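Side-chain contact in L-talarate/galactarate dehydratase (Salmonella typhimurium, PDB 2PP0), which dehydrates L-talarate and galactarate to 5-keto-4-deoxy-D-glucarate with the help of one magnesium ion per subunit, and also epimerises L-talarate to galactarate: residues B[194-199]-B[211-216]. Residues are numbered along the deposited sequence; the frame is centred on the assembly and turned at random.
Sequences IKLKVG and TAVREA
Val213 sends its two methyl groups to two different residues of strand 194-197: CG1 meets Ile194 and CG2 meets Leu196. The evidence is in the nearest approaches, 4.5 Å from Val213 CG1 to Ile194 CG2 and 4.2 Å from Val213 CG2 to Leu196 CD2. Both values describe loose apolar packing of methyl on methyl, and no hydrogen bond joins the segments; the summed buried surface is a modest 102 Å².

The CB atoms of all three residues point toward the other segment, and Leu196 and Val213 lie closest in the backbone, with 8.4 Å between Leu196 CA and Val213 CA. Leu196 reaches over with CG anti to its backbone N (chi1 178°), and CD2 in turn continues the extended chain from CA, which makes it the touching branch. CD1 lies somewhat farther off, 4.7 Å from Val213 CG2. Ile194 uses its CG2 methyl, the branch opposite the backbone N, because chi1 of -67° turns CG1 to another side; Ile194 CD1 then lies 6.8 Å from Val213 CG1.

Ile194 and Leu196 point to the helix while Lys195 points away from it, so the strand packs on one side and gives a substrate-binding residue to the active site on the other. Lys195 pairs there with Glu252 and Glu348, and Lys197, the proton acceptor, forms a salt bridge with the magnesium ligand Asp226.

This is the strand-to-helix half of the beta-alpha-beta unit 194-197, 203-217, 223-226, in the C-terminal (beta/alpha)7beta barrel (modified TIM barrel) domain of the enolase superfamily. Strand 194-197 is hydrogen-bonded in parallel to strand 223-226, on which Val213 also rests through Leu223. Within helix 203-217, Arg209 and Leu210 touch Leu196, and Leu217 touches Ile194, which also meets Ser186 of helix 176-188.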
ATOM      1  N   ILE B 194     -17.521   1.397  25.416  1.00 33.58           N
ATOM      2  CA  ILE B 194     -16.808   1.609  26.674  1.00 33.13           C
ATOM      3  C   ILE B 194     -15.839   0.471  26.962  1.00 34.15           C
ATOM      4  O   ILE B 194     -16.224  -0.692  26.912  1.00 34.15           O
ATOM      5  CB  ILE B 194     -17.800   1.685  27.868  1.00 33.14           C
ATOM      6  CG1 ILE B 194     -18.666   2.942  27.759  1.00 32.90           C
ATOM      7  CG2 ILE B 194     -17.029   1.651  29.193  1.00 32.02           C
ATOM      8  CD1 ILE B 194     -17.876   4.247  27.832  1.00 33.64           C
ATOM      9  N   LYS B 195     -14.589   0.800  27.272  1.00 34.54           N
ATOM     10  CA  LYS B 195     -13.622  -0.238  27.601  1.00 35.42           C
ATOM     11  C   LYS B 195     -13.247  -0.090  29.066  1.00 35.67           C
ATOM     12  O   LYS B 195     -12.962   1.012  29.538  1.00 36.17           O
ATOM     13  CB  LYS B 195     -12.354  -0.140  26.742  1.00 35.70           C
ATOM     14  CG  LYS B 195     -11.344  -1.241  27.072  1.00 34.00           C
ATOM     15  CD  LYS B 195     -10.204  -1.321  26.073  1.00 34.59           C
ATOM     16  CE  LYS B 195      -9.271  -0.136  26.176  1.00 31.89           C
ATOM     17  NZ  LYS B 195      -8.192  -0.261  25.159  1.00 32.69           N
ATOM     18  N   LEU B 196     -13.260  -1.206  29.783  1.00 36.22           N
ATOM     19  CA  LEU B 196     -12.923  -1.207  31.198  1.00 37.07           C
ATOM     20  C   LEU B 196     -11.576  -1.885  31.416  1.00 36.40           C
ATOM     21  O   LEU B 196     -11.300  -2.940  30.839  1.00 37.01           O
ATOM     22  CB  LEU B 196     -14.001  -1.949  31.996  1.00 38.79           C
ATOM     23  CG  LEU B 196     -13.769  -2.071  33.506  1.00 39.71           C
ATOM     24  CD1 LEU B 196     -13.767  -0.687  34.140  1.00 38.32           C
ATOM     25  CD2 LEU B 196     -14.855  -2.948  34.120  1.00 39.85           C
ATOM     26  N   LYS B 197     -10.732  -1.268  32.233  1.00 35.54           N
ATOM     27  CA  LYS B 197      -9.434  -1.848  32.536  1.00 35.59           C
ATOM     28  C   LYS B 197      -9.640  -2.944  33.577  1.00 35.73           C
ATOM     29  O   LYS B 197     -10.310  -2.724  34.587  1.00 36.65           O
ATOM     30  CB  LYS B 197      -8.487  -0.780  33.092  1.00 34.48           C
ATOM     31  CG  LYS B 197      -8.143   0.321  32.106  1.00 33.65           C
ATOM     32  CD  LYS B 197      -7.366  -0.227  30.911  1.00 36.38           C
ATOM     33  CE  LYS B 197      -7.078   0.864  29.880  1.00 37.10           C
ATOM     34  NZ  LYS B 197      -6.271   0.337  28.748  1.00 38.73           N
ATOM     35  N   VAL B 198      -9.100  -4.129  33.312  1.00 35.52           N
ATOM     36  CA  VAL B 198      -9.194  -5.246  34.252  1.00 34.95           C
ATOM     37  C   VAL B 198      -7.782  -5.796  34.434  1.00 36.00           C
ATOM     38  O   VAL B 198      -6.816  -5.168  34.001  1.00 38.15           O
ATOM     39  CB  VAL B 198     -10.125  -6.376  33.735  1.00 34.55           C
ATOM     40  CG1 VAL B 198     -11.560  -5.871  33.631  1.00 34.64           C
ATOM     41  CG2 VAL B 198      -9.640  -6.889  32.390  1.00 31.88           C
ATOM     42  N   GLY B 199      -7.653  -6.951  35.081  1.00 37.09           N
ATOM     43  CA  GLY B 199      -6.335  -7.535  35.271  1.00 37.65           C
ATOM     44  C   GLY B 199      -5.636  -7.252  36.596  1.00 37.91           C
ATOM     45  O   GLY B 199      -4.457  -7.576  36.754  1.00 36.95           O
ATOM     46  N   THR B 211     -19.458  -6.253  36.023  1.00 43.19           N
ATOM     47  CA  THR B 211     -20.885  -6.553  36.122  1.00 43.93           C
ATOM     48  C   THR B 211     -21.690  -5.273  36.335  1.00 44.00           C
ATOM     49  O   THR B 211     -22.783  -5.114  35.785  1.00 43.99           O
ATOM     50  CB  THR B 211     -21.190  -7.531  37.286  1.00 45.10           C
ATOM     51  OG1 THR B 211     -20.812  -6.933  38.534  1.00 49.22           O
ATOM     52  CG2 THR B 211     -20.428  -8.834  37.099  1.00 42.53           C
ATOM     53  N   ALA B 212     -21.143  -4.362  37.134  1.00 43.95           N
ATOM     54  CA  ALA B 212     -21.806  -3.096  37.415  1.00 43.88           C
ATOM     55  C   ALA B 212     -21.885  -2.233  36.157  1.00 44.86           C
ATOM     56  O   ALA B 212     -22.876  -1.534  35.938  1.00 46.27           O
ATOM     57  CB  ALA B 212     -21.064  -2.350  38.516  1.00 43.13           C
ATOM     58  N   VAL B 213     -20.838  -2.281  35.333  1.00 44.73           N
ATOM     59  CA  VAL B 213     -20.800  -1.499  34.099  1.00 44.28           C
ATOM     60  C   VAL B 213     -21.748  -2.049  33.035  1.00 44.83           C
ATOM     61  O   VAL B 213     -22.436  -1.281  32.359  1.00 45.09           O
ATOM     62  CB  VAL B 213     -19.375  -1.434  33.511  1.00 43.76           C
ATOM     63  CG1 VAL B 213     -19.397  -0.687  32.181  1.00 42.78           C
ATOM     64  CG2 VAL B 213     -18.446  -0.734  34.486  1.00 43.03           C
ATOM     65  N   ARG B 214     -21.782  -3.370  32.873  1.00 44.93           N
ATOM     66  CA  ARG B 214     -22.685  -3.966  31.892  1.00 46.30           C
ATOM     67  C   ARG B 214     -24.122  -3.692  32.316  1.00 47.90           C
ATOM     68  O   ARG B 214     -24.988  -3.406  31.487  1.00 48.40           O
ATOM     69  CB  ARG B 214     -22.467  -5.479  31.788  1.00 45.67           C
ATOM     70  CG  ARG B 214     -23.591  -6.216  31.051  1.00 45.51           C
ATOM     71  CD  ARG B 214     -23.855  -5.620  29.667  1.00 45.22           C
ATOM     72  NE  ARG B 214     -22.872  -6.036  28.671  1.00 44.53           N
ATOM     73  CZ  ARG B 214     -22.641  -5.389  27.533  1.00 44.79           C
ATOM     74  NH1 ARG B 214     -23.319  -4.284  27.243  1.00 42.26           N
ATOM     75  NH2 ARG B 214     -21.732  -5.847  26.683  1.00 44.24           N
ATOM     76  N   GLU B 215     -24.364  -3.780  33.619  1.00 49.15           N
ATOM     77  CA  GLU B 215     -25.690  -3.548  34.172  1.00 49.72           C
ATOM     78  C   GLU B 215     -26.167  -2.137  33.821  1.00 49.04           C
ATOM     79  O   GLU B 215     -27.301  -1.946  33.380  1.00 49.26           O
ATOM     80  CB  GLU B 215     -25.646  -3.733  35.692  1.00 52.31           C
ATOM     81  CG  GLU B 215     -27.007  -3.811  36.370  1.00 56.65           C
ATOM     82  CD  GLU B 215     -27.804  -2.533  36.221  1.00 59.91           C
ATOM     83  OE1 GLU B 215     -27.288  -1.463  36.614  1.00 61.10           O
ATOM     84  OE2 GLU B 215     -28.946  -2.600  35.712  1.00 61.59           O
ATOM     85  N   ALA B 216     -25.293  -1.154  34.009  1.00 47.59           N
ATOM     86  CA  ALA B 216     -25.627   0.234  33.725  1.00 46.71           C
ATOM     87  C   ALA B 216     -25.782   0.528  32.236  1.00 46.52           C
ATOM     88  O   ALA B 216     -26.626   1.332  31.845  1.00 46.06           O
ATOM     89  CB  ALA B 216     -24.568   1.154  34.325  1.00 47.04           C
TER